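Local coordinates for phosphoribosylaminoimidazole-succinocarboxamide synthase (Ehrlichia chaffeensis str. Arkansas, PDB 3KRE), which catalyses the ATP-dependent joining of L-aspartate to 5-amino-1-(5-phosphoribosyl)imidazole-4-carboxylate, giving SAICAR in de novo purine biosynthesis, at residues 101-106 with 202-207; 44-49 with 93-98. One frame throughout, in Å; residues are numbered along the deposited sequence.

Running from the N terminus, after strands 27-30 and 34-38 the chain lays down strand 44-49, passes through helix 67-84 and strand 91-94, and closes contact 2 when 93-98 comes back against 44-49, 43 residues later. Strand 99-107 follows at once and carries residues 101-106, which wait for 95 further residues, helix 166-189 among them, until strand 192-204 brings 202-207 alongside and closes contact 1. The two closures are therefore in series, neither nested nor crossed. Strand 99-107 joins them: it pairs antiparallel with 44-49, 91-94 and 192-204 in one sheet. Direct evidence is the V102 O to V45 N distance of 2.8 Å, a probable hydrogen bond between contacts 1 and 2.

Contact 1 (101-106 with 202-207); sequences LVKKIT and GKLHND. With EDO (1,2-ethanediol), chain M.
T106 and K203 form a hydrogen-bonded antiparallel pair where strand 99-107 meets strand 192-204, at the surface, in the large antiparallel sheet of this SAICAR synthetase. The backbone evidence is reciprocal: T106 N donates to K203 O at 2.9 Å (N-H...O angle 153°), while K203 N donates to T106 O (156°). Both side chains lie on the same face of the sheet, and the ammonium of K203 reaches a salt bridge with E168.

Side-chain packing lies nearby. I105 sets CB against K203 O at 3.3 Å, a carbon-to-carbonyl contact, and its CG1, held between the backbone N and carbonyl carbon (chi1 59°), brings CD1 to 3.6 Å from G202 CA. L204 CD2 takes I105 CG2 at 4.0 Å, an apolar pair, and meets the bent aliphatic end of K103, whose CE lies 3.8 Å away; F213 packs against both I105 and L204.

L204 to D207 make a type II turn. A water donates to K104 O and accepts from H205 N, bridging the segments. N206 grips an ethanediol, probably from the crystallisation liquor: N206 N donates to its O2 at 3.1 Å, and N206 OD1 accepts from its O1 at 2.8 Å.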
ATOM      1  N   LEU A 101       6.453 -13.723  -6.028  1.00  5.02           N
ATOM      2  CA  LEU A 101       7.832 -13.852  -5.613  1.00  3.97           C
ATOM      3  C   LEU A 101       8.396 -12.449  -5.471  1.00  3.80           C
ATOM      4  O   LEU A 101       8.307 -11.626  -6.400  1.00  4.55           O
ATOM      5  CB  LEU A 101       8.639 -14.613  -6.653  1.00  3.70           C
ATOM      6  CG  LEU A 101      10.033 -15.089  -6.211  1.00  3.54           C
ATOM      7  CD1 LEU A 101       9.908 -16.128  -5.055  1.00  5.45           C
ATOM      8  CD2 LEU A 101      10.819 -15.667  -7.389  1.00  3.10           C
ATOM      9  N   VAL A 102       9.002 -12.185  -4.323  1.00  2.42           N
ATOM     10  CA  VAL A 102       9.581 -10.883  -4.057  1.00  3.23           C
ATOM     11  C   VAL A 102      10.951 -11.008  -3.380  1.00  3.93           C
ATOM     12  O   VAL A 102      11.303 -12.057  -2.769  1.00  4.62           O
ATOM     13  CB  VAL A 102       8.661 -10.021  -3.158  1.00  4.23           C
ATOM     14  CG1 VAL A 102       7.266  -9.825  -3.772  1.00  3.57           C
ATOM     15  CG2 VAL A 102       8.551 -10.666  -1.756  1.00  3.95           C
ATOM     16  N   LYS A 103      11.711  -9.920  -3.480  1.00  4.80           N
ATOM     17  CA  LYS A 103      13.034  -9.821  -2.876  1.00  5.53           C
ATOM     18  C   LYS A 103      12.885  -9.894  -1.360  1.00  5.81           C
ATOM     19  O   LYS A 103      12.016  -9.256  -0.824  1.00  6.27           O
ATOM     20  CB  LYS A 103      13.695  -8.485  -3.233  1.00  5.75           C
ATOM     21  CG  LYS A 103      14.042  -8.301  -4.716  1.00  9.76           C
ATOM     22  CD  LYS A 103      14.804  -6.965  -4.984  1.00 14.11           C
ATOM     23  CE  LYS A 103      16.227  -7.161  -5.572  1.00 17.53           C
ATOM     24  NZ  LYS A 103      16.927  -8.327  -5.014  1.00 19.72           N
ATOM     25  N   LYS A 104      13.776 -10.592  -0.692  1.00  6.21           N
ATOM     26  CA  LYS A 104      13.837 -10.548   0.739  1.00  7.33           C
ATOM     27  C   LYS A 104      14.609  -9.274   1.103  1.00  7.65           C
ATOM     28  O   LYS A 104      15.810  -9.158   0.850  1.00  7.70           O
ATOM     29  CB  LYS A 104      14.484 -11.800   1.311  1.00  8.05           C
ATOM     30  CG  LYS A 104      14.377 -11.902   2.841  1.00 10.37           C
ATOM     31  CD  LYS A 104      14.980 -13.191   3.380  1.00 13.81           C
ATOM     32  CE  LYS A 104      14.529 -13.432   4.844  1.00 17.96           C
ATOM     33  NZ  LYS A 104      15.095 -14.723   5.417  1.00 17.62           N
ATOM     34  N   ILE A 105      13.924  -8.354   1.756  1.00  6.91           N
ATOM     35  CA  ILE A 105      14.511  -7.091   2.193  1.00  9.01           C
ATOM     36  C   ILE A 105      14.135  -6.773   3.656  1.00  9.36           C
ATOM     37  O   ILE A 105      13.204  -7.363   4.203  1.00  9.11           O
ATOM     38  CB  ILE A 105      14.083  -5.920   1.269  1.00  9.04           C
ATOM     39  CG1 ILE A 105      12.566  -5.761   1.228  1.00  9.87           C
ATOM     40  CG2 ILE A 105      14.624  -6.102  -0.155  1.00  8.25           C
ATOM     41  CD1 ILE A 105      12.138  -4.496   0.447  1.00 13.23           C
ATOM     42  N   THR A 106      14.889  -5.867   4.276  1.00 10.55           N
ATOM     43  CA  THR A 106      14.536  -5.385   5.602  1.00 11.56           C
ATOM     44  C   THR A 106      13.645  -4.180   5.485  1.00 11.02           C
ATOM     45  O   THR A 106      14.018  -3.210   4.844  1.00  9.59           O
ATOM     46  CB  THR A 106      15.765  -5.081   6.451  1.00 13.26           C
ATOM     47  OG1 THR A 106      16.527  -6.291   6.563  1.00 18.45           O
ATOM     48  CG2 THR A 106      15.345  -4.676   7.848  1.00 13.12           C
ATOM     49  N   GLY A 202      11.735  -0.860   1.930  1.00  6.68           N
ATOM     50  CA  GLY A 202      12.767  -1.631   2.602  1.00  7.88           C
ATOM     51  C   GLY A 202      14.088  -1.503   1.869  1.00  8.10           C
ATOM     52  O   GLY A 202      14.178  -0.830   0.844  1.00  8.89           O
ATOM     53  N   LYS A 203      15.112  -2.093   2.440  1.00  9.75           N
ATOM     54  CA  LYS A 203      16.433  -2.005   1.867  1.00 10.50           C
ATOM     55  C   LYS A 203      17.008  -3.394   1.754  1.00 11.50           C
ATOM     56  O   LYS A 203      16.645  -4.303   2.556  1.00 11.22           O
ATOM     57  CB  LYS A 203      17.326  -1.117   2.726  1.00 10.69           C
ATOM     58  CG  LYS A 203      16.939   0.348   2.658  1.00 13.40           C
ATOM     59  CD  LYS A 203      18.078   1.261   3.024  1.00 17.91           C
ATOM     60  CE  LYS A 203      18.198   1.504   4.479  1.00 20.80           C
ATOM     61  NZ  LYS A 203      19.452   2.341   4.753  1.00 21.74           N
ATOM     62  N   LEU A 204      17.884  -3.547   0.747  1.00 13.16           N
ATOM     63  CA  LEU A 204      18.551  -4.820   0.522  1.00 15.11           C
ATOM     64  C   LEU A 204      19.396  -5.179   1.702  1.00 15.26           C
ATOM     65  O   LEU A 204      20.076  -4.340   2.356  1.00 13.98           O
ATOM     66  CB  LEU A 204      19.395  -4.875  -0.752  1.00 15.55           C
ATOM     67  CG  LEU A 204      18.781  -4.500  -2.109  1.00 19.73           C
ATOM     68  CD1 LEU A 204      19.855  -4.333  -3.182  1.00 23.54           C
ATOM     69  CD2 LEU A 204      17.736  -5.543  -2.529  1.00 22.45           C
ATOM     70  N   HIS A 205      19.294  -6.480   1.958  1.00 16.14           N
ATOM     71  CA  HIS A 205      20.193  -7.264   2.764  1.00 15.28           C
ATOM     72  C   HIS A 205      21.581  -6.881   2.562  1.00 13.40           C
ATOM     73  O   HIS A 205      22.051  -6.906   1.418  1.00 16.07           O
ATOM     74  CB  HIS A 205      20.214  -8.724   2.336  1.00 14.11           C
ATOM     75  N   ASN A 206      22.243  -6.604   3.671  1.00  9.07           N
ATOM     76  CA  ASN A 206      23.684  -6.653   3.678  1.00  7.89           C
ATOM     77  C   ASN A 206      24.273  -5.629   2.714  1.00  7.06           C
ATOM     78  O   ASN A 206      25.398  -5.780   2.260  1.00  5.50           O
ATOM     79  CB  ASN A 206      24.155  -8.043   3.255  1.00  7.25           C
ATOM     80  CG  ASN A 206      23.719  -9.167   4.215  1.00  7.46           C
ATOM     81  OD1 ASN A 206      23.200  -8.930   5.313  1.00  7.45           O
ATOM     82  ND2 ASN A 206      23.998 -10.387   3.817  1.00  8.72           N
ATOM     83  N   ASP A 207      23.512  -4.587   2.419  1.00  7.82           N
ATOM     84  CA  ASP A 207      24.001  -3.534   1.566  1.00  8.84           C
ATOM     85  C   ASP A 207      23.686  -2.233   2.263  1.00  8.37           C
ATOM     86  O   ASP A 207      22.567  -1.795   2.256  1.00  8.42           O
ATOM     87  CB  ASP A 207      23.321  -3.649   0.210  1.00  9.08           C
ATOM     88  CG  ASP A 207      23.731  -2.563  -0.755  1.00 12.32           C
ATOM     89  OD1 ASP A 207      24.520  -1.680  -0.385  1.00 10.97           O
ATOM     90  OD2 ASP A 207      23.217  -2.619  -1.884  1.00 16.73           O
TER
HETATM   91  C1  EDO M 309      21.683  -6.737   8.368  1.00 32.02           C
HETATM   92  O1  EDO M 309      22.654  -7.550   7.678  1.00 33.09           O
HETATM   93  C2  EDO M 309      20.446  -6.395   7.529  1.00 31.96           C
HETATM   94  O2  EDO M 309      20.479  -6.997   6.219  1.00 30.60           O
HETATM   95  O   HOH W   1      17.897  -8.042  -0.328  1.00 29.58           O

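Contact 2 (44-49 with 93-98); sequences EVIQHF and SLLNQR. With EDO (1,2-ethanediol), chain K.
An Asx turn shapes the loop that leaves strand 91-94 and sets R98 against the end of strand 44-49: N96 OD1 accepts from R98 N at 3.1 Å, in the carbonyl plane of the amide. R98 then grips F49 twice. Its carbonyl takes F49 N at 2.8 Å with a nearly straight N-H...O angle of 173°, and the same oxygen lies at the edge of the F49 ring, in its plane, 3.4 Å from CD2. In the other direction R98 NH1 donates to F49 O at 3.0 Å; that oxygen lies 5° out of the guanidinium plane, so the group is met at its edge.

The aliphatic part of R98 crosses H48 obliquely. R98 CB sits over one face of the imidazole in a CH-pi contact, 4.2 Å from the ring centroid, and R98 CD comes to 3.7 Å from H48 CE1. H48 swings its ring away from its own backbone nitrogen (chi1 173°), which brings the end of the side chain nearer to R98; NE2 hydrogen-bonds an ethanediol oxygen, and ND1 bonds E99. Farther back, I46 CG1 touches L95 CD1 at 3.9 Å, their side chains crossing at about a right angle.

D51 completes the setting with a salt bridge to R98 NH1. F49 packs on N71 and N72 of helix 67-84, while strands 34-38 and 99-107 pair with 44-49.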
ATOM      1  N   GLU A  44      15.020 -14.695  -1.735  1.00  4.73           N
ATOM      2  CA  GLU A  44      13.696 -14.540  -2.318  1.00  5.46           C
ATOM      3  C   GLU A  44      12.645 -15.140  -1.397  1.00  5.48           C
ATOM      4  O   GLU A  44      12.834 -16.254  -0.863  1.00  7.26           O
ATOM      5  CB  GLU A  44      13.664 -15.232  -3.675  1.00  5.70           C
ATOM      6  CG  GLU A  44      14.516 -14.577  -4.707  1.00  7.22           C
ATOM      7  CD  GLU A  44      14.545 -15.350  -6.027  1.00  9.41           C
ATOM      8  OE1 GLU A  44      14.051 -16.519  -6.122  1.00 10.20           O
ATOM      9  OE2 GLU A  44      15.117 -14.761  -6.947  1.00 11.07           O
ATOM     10  N   VAL A  45      11.530 -14.446  -1.242  1.00  4.84           N
ATOM     11  CA  VAL A  45      10.424 -14.920  -0.428  1.00  4.78           C
ATOM     12  C   VAL A  45       9.114 -14.838  -1.198  1.00  5.75           C
ATOM     13  O   VAL A  45       9.039 -14.177  -2.251  1.00  3.88           O
ATOM     14  CB  VAL A  45      10.354 -14.168   0.916  1.00  4.64           C
ATOM     15  CG1 VAL A  45      11.565 -14.560   1.759  1.00  5.26           C
ATOM     16  CG2 VAL A  45      10.215 -12.629   0.743  1.00  2.99           C
ATOM     17  N   ILE A  46       8.102 -15.556  -0.704  1.00  5.52           N
ATOM     18  CA  ILE A  46       6.787 -15.550  -1.347  1.00  6.88           C
ATOM     19  C   ILE A  46       5.868 -14.685  -0.525  1.00  6.78           C
ATOM     20  O   ILE A  46       5.737 -14.883   0.691  1.00  6.94           O
ATOM     21  CB  ILE A  46       6.189 -16.976  -1.488  1.00  7.88           C
ATOM     22  CG1 ILE A  46       7.005 -17.795  -2.466  1.00 10.11           C
ATOM     23  CG2 ILE A  46       4.663 -16.930  -1.892  1.00  6.88           C
ATOM     24  CD1 ILE A  46       6.697 -19.240  -2.411  1.00 10.34           C
ATOM     25  N   GLN A  47       5.252 -13.697  -1.172  1.00  5.87           N
ATOM     26  CA  GLN A  47       4.240 -12.886  -0.535  1.00  6.87           C
ATOM     27  C   GLN A  47       2.897 -13.505  -0.889  1.00  7.21           C
ATOM     28  O   GLN A  47       2.544 -13.570  -2.065  1.00  6.65           O
ATOM     29  CB  GLN A  47       4.350 -11.440  -1.027  1.00  7.87           C
ATOM     30  CG  GLN A  47       3.438 -10.447  -0.354  1.00  8.03           C
ATOM     31  CD  GLN A  47       3.534  -9.052  -0.964  1.00  9.03           C
ATOM     32  OE1 GLN A  47       3.283  -8.852  -2.146  1.00 13.73           O
ATOM     33  NE2 GLN A  47       3.899  -8.097  -0.161  1.00 13.48           N
ATOM     34  N   HIS A  48       2.197 -13.996   0.144  1.00  6.66           N
ATOM     35  CA  HIS A  48       0.961 -14.750  -0.007  1.00  6.98           C
ATOM     36  C   HIS A  48      -0.170 -13.900   0.570  1.00  7.31           C
ATOM     37  O   HIS A  48      -0.127 -13.474   1.751  1.00  8.20           O
ATOM     38  CB  HIS A  48       1.064 -16.107   0.690  1.00  7.03           C
ATOM     39  CG  HIS A  48      -0.223 -16.875   0.724  1.00  6.63           C
ATOM     40  ND1 HIS A  48      -0.432 -18.003  -0.047  1.00  8.22           N
ATOM     41  CD2 HIS A  48      -1.356 -16.696   1.447  1.00  7.62           C
ATOM     42  CE1 HIS A  48      -1.647 -18.473   0.187  1.00 10.48           C
ATOM     43  NE2 HIS A  48      -2.234 -17.695   1.082  1.00  8.06           N
ATOM     44  N   PHE A  49      -1.159 -13.613  -0.284  1.00  6.82           N
ATOM     45  CA  PHE A  49      -2.306 -12.778   0.104  1.00  6.18           C
ATOM     46  C   PHE A  49      -3.427 -13.615   0.692  1.00  5.40           C
ATOM     47  O   PHE A  49      -3.952 -14.491   0.005  1.00  4.48           O
ATOM     48  CB  PHE A  49      -2.795 -11.961  -1.104  1.00  6.69           C
ATOM     49  CG  PHE A  49      -1.826 -10.886  -1.531  1.00  5.66           C
ATOM     50  CD1 PHE A  49      -2.083  -9.523  -1.256  1.00  4.81           C
ATOM     51  CD2 PHE A  49      -0.652 -11.217  -2.168  1.00  6.52           C
ATOM     52  CE1 PHE A  49      -1.158  -8.544  -1.675  1.00  5.56           C
ATOM     53  CE2 PHE A  49       0.257 -10.233  -2.560  1.00  6.87           C
ATOM     54  CZ  PHE A  49      -0.012  -8.922  -2.308  1.00  5.95           C
ATOM     55  N   SER A  93       8.191 -11.727  -9.525  1.00  4.77           N
ATOM     56  CA  SER A  93       7.320 -12.403 -10.463  0.50  5.74           C
ATOM     57  C   SER A  93       5.988 -12.763  -9.822  1.00  6.20           C
ATOM     58  O   SER A  93       5.919 -13.002  -8.620  1.00  6.80           O
ATOM     59  CB  SER A  93       8.022 -13.660 -10.993  0.50  6.25           C
ATOM     60  OG  SER A  93       7.235 -14.266 -11.989  0.50  7.72           O
ATOM     61  N   LEU A  94       4.936 -12.803 -10.632  1.00  7.17           N
ATOM     62  CA  LEU A  94       3.627 -13.312 -10.191  1.00  8.40           C
ATOM     63  C   LEU A  94       3.679 -14.845 -10.282  1.00  9.04           C
ATOM     64  O   LEU A  94       4.015 -15.399 -11.326  1.00  9.19           O
ATOM     65  CB  LEU A  94       2.534 -12.727 -11.095  1.00  8.97           C
ATOM     66  CG  LEU A  94       1.088 -13.099 -10.814  1.00 10.24           C
ATOM     67  CD1 LEU A  94       0.664 -12.616  -9.403  1.00  8.31           C
ATOM     68  CD2 LEU A  94       0.169 -12.474 -11.902  1.00 12.75           C
ATOM     69  N   LEU A  95       3.367 -15.539  -9.188  1.00  8.51           N
ATOM     70  CA  LEU A  95       3.477 -17.003  -9.156  1.00  8.33           C
ATOM     71  C   LEU A  95       2.173 -17.727  -9.418  1.00  9.02           C
ATOM     72  O   LEU A  95       2.144 -18.736 -10.143  1.00  9.70           O
ATOM     73  CB  LEU A  95       4.020 -17.432  -7.815  1.00  8.45           C
ATOM     74  CG  LEU A  95       5.449 -16.994  -7.545  1.00  6.87           C
ATOM     75  CD1 LEU A  95       5.791 -17.335  -6.100  1.00  9.90           C
ATOM     76  CD2 LEU A  95       6.497 -17.683  -8.507  1.00  8.07           C
ATOM     77  N   ASN A  96       1.112 -17.253  -8.767  1.00  8.19           N
ATOM     78  CA  ASN A  96      -0.203 -17.887  -8.816  1.00  8.86           C
ATOM     79  C   ASN A  96      -1.290 -16.937  -8.304  1.00  9.10           C
ATOM     80  O   ASN A  96      -1.015 -15.767  -8.078  1.00  9.20           O
ATOM     81  CB  ASN A  96      -0.181 -19.220  -8.055  1.00  8.99           C
ATOM     82  CG  ASN A  96       0.232 -19.069  -6.614  1.00  9.63           C
ATOM     83  OD1 ASN A  96      -0.379 -18.325  -5.871  1.00  9.11           O
ATOM     84  ND2 ASN A  96       1.259 -19.818  -6.201  1.00 10.46           N
ATOM     85  N   GLN A  97      -2.518 -17.428  -8.111  1.00  8.78           N
ATOM     86  CA  GLN A  97      -3.639 -16.562  -7.739  0.50  9.48           C
ATOM     87  C   GLN A  97      -3.401 -15.746  -6.467  1.00  8.91           C
ATOM     88  O   GLN A  97      -3.886 -14.667  -6.342  1.00 10.11           O
ATOM     89  CB  GLN A  97      -4.905 -17.397  -7.549  0.50 10.20           C
ATOM     90  CG  GLN A  97      -5.530 -17.912  -8.840  0.50 11.64           C
ATOM     91  CD  GLN A  97      -6.827 -18.637  -8.558  0.50 13.79           C
ATOM     92  OE1 GLN A  97      -6.829 -19.732  -7.995  0.50 18.77           O
ATOM     93  NE2 GLN A  97      -7.936 -18.018  -8.912  0.50 17.32           N
ATOM     94  N   ARG A  98      -2.651 -16.289  -5.518  1.00  8.66           N
ATOM     95  CA  ARG A  98      -2.486 -15.657  -4.207  1.00  8.06           C
ATOM     96  C   ARG A  98      -1.083 -15.165  -3.924  1.00  6.92           C
ATOM     97  O   ARG A  98      -0.869 -14.495  -2.914  1.00  6.14           O
ATOM     98  CB  ARG A  98      -2.847 -16.657  -3.122  1.00  9.24           C
ATOM     99  CG  ARG A  98      -4.326 -16.803  -2.985  1.00 10.45           C
ATOM    100  CD  ARG A  98      -4.696 -17.537  -1.753  1.00  9.67           C
ATOM    101  NE  ARG A  98      -6.133 -17.684  -1.785  1.00 10.25           N
ATOM    102  CZ  ARG A  98      -6.999 -16.752  -1.399  1.00  9.85           C
ATOM    103  NH1 ARG A  98      -6.588 -15.616  -0.870  1.00 10.06           N
ATOM    104  NH2 ARG A  98      -8.291 -16.987  -1.530  1.00  9.39           N
TER
HETATM  105  C1  EDO K 307      -5.982 -17.814   1.980  1.00 21.05           C
HETATM  106  O1  EDO K 307      -4.693 -17.735   2.593  1.00 17.30           O
HETATM  107  C2  EDO K 307      -7.119 -17.754   3.014  1.00 19.05           C
HETATM  108  O2  EDO K 307      -7.303 -16.469   3.679  1.00 15.00           O